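Local coordinates for protein hookworm platelet inhibitor 1 (Ancylostoma caninum, PDB 4TPV) that inhibits the aggregation and adhesion of blood platelets for the parasitic hookworm, possibly by binding platelet integrins, at residues A[64-69]-A[140-145]; A[87-92]-A[107-112]. One frame throughout, in Å; residues are numbered along the deposited sequence.

Overall arrangement
Along the chain the order is 64-69, 87-92, 107-112 and 140-145, so contact 2 is nested inside the loop that contact 1 closes. The centres of the two contacts are about 12 Å apart, and helix 107-113 is common to both: its 107-112 segment packs against 87-92 in contact 2, and its side chains touch both segments of contact 1. Two probable hydrogen bonds join the sites, K142 NZ to S107 OG at 2.8 Å and N111 ND2 to N69 OD1 at 2.9 Å. Outer strand 68-73 and the chain following strand 130-138 are thereby tied to the helical layer of this single-chain CAP protein.

Contact 1 (A[64-69]-A[140-145]); sequences SSEEEN and EAKGDG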
ATOM      1  N   SER A  64     -12.110  -1.211   8.150  1.00 11.65           N
ATOM      2  CA  SER A  64     -12.798  -2.294   8.832  1.00 11.73           C
ATOM      3  C   SER A  64     -11.857  -3.407   9.318  1.00 12.97           C
ATOM      4  O   SER A  64     -12.296  -4.329  10.005  1.00 16.73           O
ATOM      5  CB  SER A  64     -13.865  -2.901   7.913  1.00 20.55           C
ATOM      6  OG  SER A  64     -13.270  -3.465   6.762  1.00 24.00           O
ATOM      7  N   SER A  65     -10.574  -3.321   8.960  1.00 11.92           N
ATOM      8  CA  SER A  65      -9.554  -4.291   9.384  1.00  9.18           C
ATOM      9  C   SER A  65      -8.188  -3.625   9.345  1.00  8.62           C
ATOM     10  O   SER A  65      -8.064  -2.531   8.762  1.00 10.48           O
ATOM     11  CB  SER A  65      -9.563  -5.528   8.482  1.00 13.95           C
ATOM     12  OG  SER A  65      -9.077  -5.200   7.184  1.00 18.24           O
ATOM     13  N   GLU A  66      -7.165  -4.265   9.922  1.00  8.23           N
ATOM     14  CA  GLU A  66      -5.841  -3.609   9.990  1.00  8.37           C
ATOM     15  C   GLU A  66      -5.216  -3.381   8.603  1.00 10.57           C
ATOM     16  O   GLU A  66      -4.425  -2.429   8.414  1.00 10.05           O
ATOM     17  CB  GLU A  66      -4.865  -4.403  10.872  1.00  9.23           C
ATOM     18  CG  GLU A  66      -5.148  -4.325  12.370  1.00 10.13           C
ATOM     19  CD  GLU A  66      -4.928  -2.930  12.941  1.00 11.04           C
ATOM     20  OE1 GLU A  66      -4.119  -2.155  12.377  1.00 12.76           O
ATOM     21  OE2 GLU A  66      -5.565  -2.613  13.968  1.00 14.62           O
ATOM     22  N   GLU A  67      -5.558  -4.231   7.631  1.00  8.07           N
ATOM     23  CA  GLU A  67      -4.925  -4.137   6.312  1.00  8.45           C
ATOM     24  C   GLU A  67      -5.752  -3.327   5.285  1.00  8.67           C
ATOM     25  O   GLU A  67      -5.550  -3.430   4.077  1.00 10.13           O
ATOM     26  CB  GLU A  67      -4.628  -5.544   5.764  1.00  9.32           C
ATOM     27  CG  GLU A  67      -3.132  -5.954   5.805  1.00  8.28           C
ATOM     28  CD  GLU A  67      -2.576  -6.207   7.205  1.00 11.29           C
ATOM     29  OE1 GLU A  67      -3.349  -6.545   8.119  1.00 12.23           O
ATOM     30  OE2 GLU A  67      -1.347  -6.096   7.393  1.00 10.73           O
ATOM     31  N   GLU A  68      -6.630  -2.466   5.774  1.00  9.13           N
ATOM     32  CA  GLU A  68      -7.401  -1.603   4.896  1.00  8.82           C
ATOM     33  C   GLU A  68      -7.079  -0.116   5.096  1.00  8.51           C
ATOM     34  O   GLU A  68      -6.957   0.370   6.225  1.00  9.55           O
ATOM     35  CB  GLU A  68      -8.884  -1.833   5.115  1.00  8.62           C
ATOM     36  CG  GLU A  68      -9.754  -1.012   4.195  1.00 10.52           C
ATOM     37  CD  GLU A  68     -11.197  -1.409   4.313  1.00 18.13           C
ATOM     38  OE1 GLU A  68     -11.835  -1.001   5.291  1.00 18.46           O
ATOM     39  OE2 GLU A  68     -11.678  -2.167   3.441  1.00 21.83           O
ATOM     40  N   ASN A  69      -6.934   0.594   3.978  1.00  7.69           N
ATOM     41  CA  ASN A  69      -6.865   2.061   3.977  1.00  8.18           C
ATOM     42  C   ASN A  69      -8.127   2.640   3.348  1.00  8.75           C
ATOM     43  O   ASN A  69      -8.631   2.090   2.361  1.00  7.58           O
ATOM     44  CB  ASN A  69      -5.638   2.557   3.198  1.00  8.26           C
ATOM     45  CG  ASN A  69      -4.347   2.462   3.985  1.00  7.34           C
ATOM     46  OD1 ASN A  69      -4.319   1.998   5.118  1.00  8.82           O
ATOM     47  ND2 ASN A  69      -3.257   2.907   3.364  1.00  7.85           N
ATOM     48  N   GLU A 140      -1.327 -10.260   5.671  1.00 13.20           N
ATOM     49  CA  GLU A 140      -1.706  -9.665   6.946  1.00 11.25           C
ATOM     50  C   GLU A 140      -0.565  -9.686   7.964  1.00 15.11           C
ATOM     51  O   GLU A 140       0.038 -10.728   8.230  1.00 18.46           O
ATOM     52  CB  GLU A 140      -2.932 -10.377   7.515  1.00 19.39           C
ATOM     53  CG  GLU A 140      -4.201 -10.152   6.709  1.00 27.61           C
ATOM     54  CD  GLU A 140      -5.367 -10.981   7.225  1.00 42.62           C
ATOM     55  OE1 GLU A 140      -5.156 -11.806   8.143  1.00 48.72           O
ATOM     56  OE2 GLU A 140      -6.492 -10.807   6.710  1.00 48.54           O
ATOM     57  N   ALA A 141      -0.289  -8.521   8.540  1.00 10.37           N
ATOM     58  CA  ALA A 141       0.846  -8.352   9.435  1.00 11.99           C
ATOM     59  C   ALA A 141       0.683  -7.161  10.381  1.00 13.10           C
ATOM     60  O   ALA A 141       1.212  -7.180  11.484  1.00 13.97           O
ATOM     61  CB  ALA A 141       2.125  -8.185   8.620  1.00 13.06           C
ATOM     62  N   LYS A 142      -0.024  -6.119   9.949  1.00  9.41           N
ATOM     63  CA  LYS A 142      -0.108  -4.870  10.707  1.00 11.34           C
ATOM     64  C   LYS A 142      -0.907  -5.036  12.010  1.00 11.06           C
ATOM     65  O   LYS A 142      -1.906  -5.747  12.059  1.00 12.21           O
ATOM     66  CB  LYS A 142      -0.725  -3.772   9.840  1.00  7.71           C
ATOM     67  CG  LYS A 142      -1.034  -2.430  10.539  1.00  7.75           C
ATOM     68  CD  LYS A 142      -1.320  -1.379   9.450  1.00  8.40           C
ATOM     69  CE  LYS A 142      -2.097  -0.146   9.953  1.00 10.68           C
ATOM     70  NZ  LYS A 142      -3.533  -0.454  10.273  1.00 10.26           N
ATOM     71  N   GLY A 143      -0.459  -4.376  13.071  1.00  9.92           N
ATOM     72  CA  GLY A 143      -1.132  -4.459  14.353  1.00 11.46           C
ATOM     73  C   GLY A 143      -0.498  -3.510  15.350  1.00 10.12           C
ATOM     74  O   GLY A 143       0.694  -3.198  15.241  1.00 11.17           O
ATOM     75  N   ASP A 144      -1.296  -3.064  16.316  1.00  9.04           N
ATOM     76  CA  ASP A 144      -0.823  -2.180  17.384  1.00  9.35           C
ATOM     77  C   ASP A 144       0.393  -2.789  18.064  1.00  9.61           C
ATOM     78  O   ASP A 144       0.378  -3.957  18.463  1.00 10.98           O
ATOM     79  CB  ASP A 144      -1.940  -1.936  18.399  1.00 11.18           C
ATOM     80  CG  ASP A 144      -1.611  -0.850  19.399  1.00 15.51           C
ATOM     81  OD1 ASP A 144      -0.774   0.034  19.111  1.00 13.30           O
ATOM     82  OD2 ASP A 144      -2.232  -0.871  20.485  1.00 23.33           O
ATOM     83  N   GLY A 145       1.444  -1.973  18.196  1.00 10.07           N
ATOM     84  CA  GLY A 145       2.636  -2.373  18.920  1.00 11.26           C
ATOM     85  C   GLY A 145       3.632  -3.185  18.116  1.00 11.76           C
ATOM     86  O   GLY A 145       4.714  -3.525  18.620  1.00 13.31           O
TER
HETATM   87  O   HOH W   1      -4.149  -3.670  16.249  1.00 14.53           O
HETATM   88  O   HOH W   2      -3.038  -7.734  10.515  1.00 14.72           O
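K142 lays its methylene chain across E66, the two side chains crossing at about a right angle, with K142 CD 3.4 Å from E66 O. The lysine chain is extended until its last torsion, where a bend (chi4 -71°) turns the amine onto two acceptors of one residue. K142 NZ lies 2.8 Å from E66 OE1 in a salt bridge, on its anti side and tilted out of the carboxylate plane, and 2.9 Å from E66 O, which it meets on a lone pair in the carbonyl plane. S107 OG is a further partner of this amine, while E66 OE2 pairs with K102 and reaches D144 N through a water.

The E67 carboxylate instead holds the backbone of 141-142. E67 OE2 accepts K142 N at 2.9 Å through the syn lone pair, in a nearly straight bond (172°), and A141 N, also 2.9 Å away, from above the carboxylate plane. H117 NE2 adds another bond to OE2, and a water joins OE1 to K142 O. Such multiple donation to a buried carboxylate oxygen should fix its rotation and probably stabilises its negative charge.

Both glutamates sit at the inner positions of a type I beta turn, S65 to E68, whose closing backbone bond is weak. This turn leads into strand 68-73, an outer strand of the central sheet in the CAP alpha-beta-alpha sandwich.

Contact 2 (A[87-92]-A[107-112]); sequences SWWSEI and SNIANM
The W88 indole has the N108 amide against one face, their planes only 17° apart. The closest pair is N108 CG and W88 CD1 at 3.3 Å, so the overlap falls at the pyrrole rim of the ring, with OD1 above the plane near NE1. The indole N-H itself is bonded to V70 O.

M112 serves the same tryptophan from its edge. M112 SD lies near the ring plane, 5.4 Å from the centroid of the six-membered ring of W88, a Met-aromatic contact. With chi3 at -58° the methyl folds back toward the W88-W89 backbone, where M112 CE is 3.6 Å from W88 CB and 3.4 Å from W89 N. I109 fills the adjoining position, its CG2 3.5 Å from E91 CB and its CD1 obliquely beside the W89 ring. These contacts, together with the N108 amide on W88, form the close-packed part.

Toward the solvent the character changes to polar and water-assisted. E91, extended beyond CG, reaches the first turn of helix 107-113: OE1 accepts I109 N at 3.0 Å (162°) on the anti side, well out of the carboxylate plane, with a weak second bond from N108 N. E91 OE2 takes N108 ND2 at 2.9 Å from above the carboxylate plane. A water donates to OE2 and accepts from S107 N, so that it bridges the carboxylate and the start of the helix.

By family resemblance, E91 and N108 probably occupy positions of the CAP cavity tetrad, with N108 where relatives have a histidine. The W88 side chain touches D71 of strand 68-73 and C135 and Y137 of strand 130-138, whereas W89 stacks on Y26 and I92 touches Y34, both of helix 13-34; the contact thus bridges sheet and long helix.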
ATOM      1  N   SER A  87      -3.050  11.930   0.743  1.00  9.45           N
ATOM      2  CA  SER A  87      -3.696  11.966   2.045  0.67  8.57           C
ATOM      3  C   SER A  87      -3.063  10.930   2.969  1.00 11.19           C
ATOM      4  O   SER A  87      -2.753  11.237   4.112  1.00 11.83           O
ATOM      5  CB  SER A  87      -5.202  11.712   1.925  0.67 13.40           C
ATOM      6  OG  SER A  87      -5.836  11.961   3.170  0.67 13.94           O
ATOM      7  N   TRP A  88      -2.862   9.715   2.469  1.00  9.99           N
ATOM      8  CA  TRP A  88      -2.273   8.658   3.282  1.00  9.56           C
ATOM      9  C   TRP A  88      -0.794   8.943   3.584  1.00  9.36           C
ATOM     10  O   TRP A  88      -0.337   8.780   4.717  1.00  9.33           O
ATOM     11  CB  TRP A  88      -2.450   7.304   2.584  1.00 10.85           C
ATOM     12  CG  TRP A  88      -3.900   6.946   2.398  1.00  9.80           C
ATOM     13  CD1 TRP A  88      -4.950   7.459   3.074  1.00  7.23           C
ATOM     14  CD2 TRP A  88      -4.450   6.011   1.454  1.00  7.60           C
ATOM     15  NE1 TRP A  88      -6.133   6.904   2.632  1.00  8.93           N
ATOM     16  CE2 TRP A  88      -5.845   6.014   1.627  1.00  8.13           C
ATOM     17  CE3 TRP A  88      -3.896   5.191   0.472  1.00  8.93           C
ATOM     18  CZ2 TRP A  88      -6.698   5.201   0.880  1.00  9.24           C
ATOM     19  CZ3 TRP A  88      -4.736   4.388  -0.274  1.00  9.88           C
ATOM     20  CH2 TRP A  88      -6.123   4.399  -0.071  1.00  9.56           C
ATOM     21  N   TRP A  89      -0.034   9.363   2.576  1.00  9.59           N
ATOM     22  CA  TRP A  89       1.387   9.666   2.805  1.00  8.79           C
ATOM     23  C   TRP A  89       1.604  10.762   3.853  1.00 11.75           C
ATOM     24  O   TRP A  89       2.553  10.697   4.644  1.00 11.10           O
ATOM     25  CB  TRP A  89       2.064  10.073   1.486  1.00  9.16           C
ATOM     26  CG  TRP A  89       3.473  10.583   1.693  1.00 14.63           C
ATOM     27  CD1 TRP A  89       3.856  11.879   1.863  1.00 16.74           C
ATOM     28  CD2 TRP A  89       4.670   9.799   1.772  1.00 12.68           C
ATOM     29  NE1 TRP A  89       5.219  11.956   2.021  1.00 15.95           N
ATOM     30  CE2 TRP A  89       5.743  10.692   1.975  1.00 15.04           C
ATOM     31  CE3 TRP A  89       4.941   8.432   1.679  1.00 14.80           C
ATOM     32  CZ2 TRP A  89       7.067  10.258   2.085  1.00 17.06           C
ATOM     33  CZ3 TRP A  89       6.243   8.001   1.790  1.00 17.84           C
ATOM     34  CH2 TRP A  89       7.295   8.912   1.995  1.00 19.66           C
ATOM     35  N   SER A  90       0.711  11.751   3.875  1.00  9.13           N
ATOM     36  CA  SER A  90       0.854  12.878   4.802  0.51 10.09           C
ATOM     37  C   SER A  90       0.883  12.459   6.278  1.00 10.48           C
ATOM     38  O   SER A  90       1.328  13.227   7.138  1.00 12.88           O
ATOM     39  CB  SER A  90      -0.266  13.893   4.574  0.51 11.42           C
ATOM     40  OG  SER A  90      -0.097  14.556   3.330  0.51 14.97           O
ATOM     41  N   GLU A  91       0.445  11.243   6.581  1.00  7.66           N
ATOM     42  CA  GLU A  91       0.472  10.761   7.954  1.00  8.06           C
ATOM     43  C   GLU A  91       1.889  10.515   8.435  1.00 10.73           C
ATOM     44  O   GLU A  91       2.123  10.294   9.625  1.00 10.99           O
ATOM     45  CB  GLU A  91      -0.354   9.476   8.088  1.00 10.93           C
ATOM     46  CG  GLU A  91      -1.830   9.704   7.871  1.00  8.41           C
ATOM     47  CD  GLU A  91      -2.645   8.453   8.110  1.00 12.87           C
ATOM     48  OE1 GLU A  91      -2.031   7.366   8.187  1.00 11.59           O
ATOM     49  OE2 GLU A  91      -3.884   8.574   8.260  1.00 15.26           O
ATOM     50  N   ILE A  92       2.833  10.519   7.497  1.00  9.60           N
ATOM     51  CA  ILE A  92       4.229  10.298   7.847  1.00  9.94           C
ATOM     52  C   ILE A  92       4.685  11.253   8.958  1.00  7.90           C
ATOM     53  O   ILE A  92       5.523  10.890   9.783  1.00  9.41           O
ATOM     54  CB  ILE A  92       5.135  10.430   6.590  1.00 10.45           C
ATOM     55  CG1 ILE A  92       6.493   9.791   6.846  1.00 13.32           C
ATOM     56  CG2 ILE A  92       5.222  11.892   6.105  1.00 13.61           C
ATOM     57  CD1 ILE A  92       7.416   9.834   5.616  1.00 17.41           C
ATOM     58  N   SER A 107      -2.470   4.976  10.546  1.00  9.07           N
ATOM     59  CA  SER A 107      -2.847   3.667  10.021  1.00  7.67           C
ATOM     60  C   SER A 107      -2.610   3.580   8.506  1.00  8.73           C
ATOM     61  O   SER A 107      -2.147   2.554   7.998  1.00  7.93           O
ATOM     62  CB  SER A 107      -4.302   3.368  10.358  1.00 10.28           C
ATOM     63  OG  SER A 107      -4.688   2.081   9.889  1.00 10.28           O
ATOM     64  N   ASN A 108      -2.902   4.651   7.782  1.00  9.65           N
ATOM     65  CA  ASN A 108      -2.745   4.573   6.330  1.00  9.27           C
ATOM     66  C   ASN A 108      -1.273   4.529   5.935  1.00  8.05           C
ATOM     67  O   ASN A 108      -0.861   3.708   5.105  1.00  7.96           O
ATOM     68  CB  ASN A 108      -3.450   5.746   5.646  1.00  9.00           C
ATOM     69  CG  ASN A 108      -4.940   5.742   5.894  1.00 10.83           C
ATOM     70  OD1 ASN A 108      -5.650   4.817   5.467  1.00 11.99           O
ATOM     71  ND2 ASN A 108      -5.433   6.772   6.558  1.00 11.47           N
ATOM     72  N   ILE A 109      -0.460   5.406   6.508  1.00  7.96           N
ATOM     73  CA  ILE A 109       0.940   5.370   6.130  1.00  6.97           C
ATOM     74  C   ILE A 109       1.563   4.025   6.537  1.00  8.07           C
ATOM     75  O   ILE A 109       2.332   3.457   5.790  1.00  6.95           O
ATOM     76  CB  ILE A 109       1.742   6.559   6.726  1.00 11.15           C
ATOM     77  CG1 ILE A 109       3.202   6.508   6.259  1.00 12.28           C
ATOM     78  CG2 ILE A 109       1.678   6.573   8.240  1.00 12.46           C
ATOM     79  CD1 ILE A 109       3.390   6.773   4.757  1.00 13.18           C
ATOM     80  N   ALA A 110       1.199   3.509   7.709  1.00 10.08           N
ATOM     81  CA  ALA A 110       1.743   2.219   8.149  1.00  7.28           C
ATOM     82  C   ALA A 110       1.407   1.084   7.168  1.00  7.15           C
ATOM     83  O   ALA A 110       2.255   0.205   6.915  1.00  9.59           O
ATOM     84  CB  ALA A 110       1.236   1.893   9.559  1.00  9.70           C
ATOM     85  N   ASN A 111       0.197   1.080   6.617  1.00  7.71           N
ATOM     86  CA  ASN A 111      -0.153   0.047   5.653  1.00  8.51           C
ATOM     87  C   ASN A 111       0.706   0.186   4.401  1.00  7.37           C
ATOM     88  O   ASN A 111       1.136  -0.811   3.817  1.00  8.38           O
ATOM     89  CB  ASN A 111      -1.638   0.114   5.269  1.00  8.63           C
ATOM     90  CG  ASN A 111      -2.493  -0.902   6.021  1.00  8.12           C
ATOM     91  OD1 ASN A 111      -2.104  -2.066   6.209  1.00  8.69           O
ATOM     92  ND2 ASN A 111      -3.689  -0.467   6.429  1.00  9.61           N
ATOM     93  N   MET A 112       0.956   1.433   3.990  1.00  8.18           N
ATOM     94  CA  MET A 112       1.700   1.676   2.759  1.00  6.77           C
ATOM     95  C   MET A 112       3.176   1.321   2.868  1.00  6.79           C
ATOM     96  O   MET A 112       3.772   0.906   1.878  1.00  8.71           O
ATOM     97  CB  MET A 112       1.563   3.138   2.304  1.00  7.32           C
ATOM     98  CG  MET A 112       0.165   3.512   1.856  1.00  9.27           C
ATOM     99  SD  MET A 112       0.128   4.958   0.770  1.00 10.30           S
ATOM    100  CE  MET A 112       0.904   6.197   1.798  1.00 11.70           C
TER
HETATM  101  O   HOH W   3      -4.909   6.897  10.196  1.00 11.69           O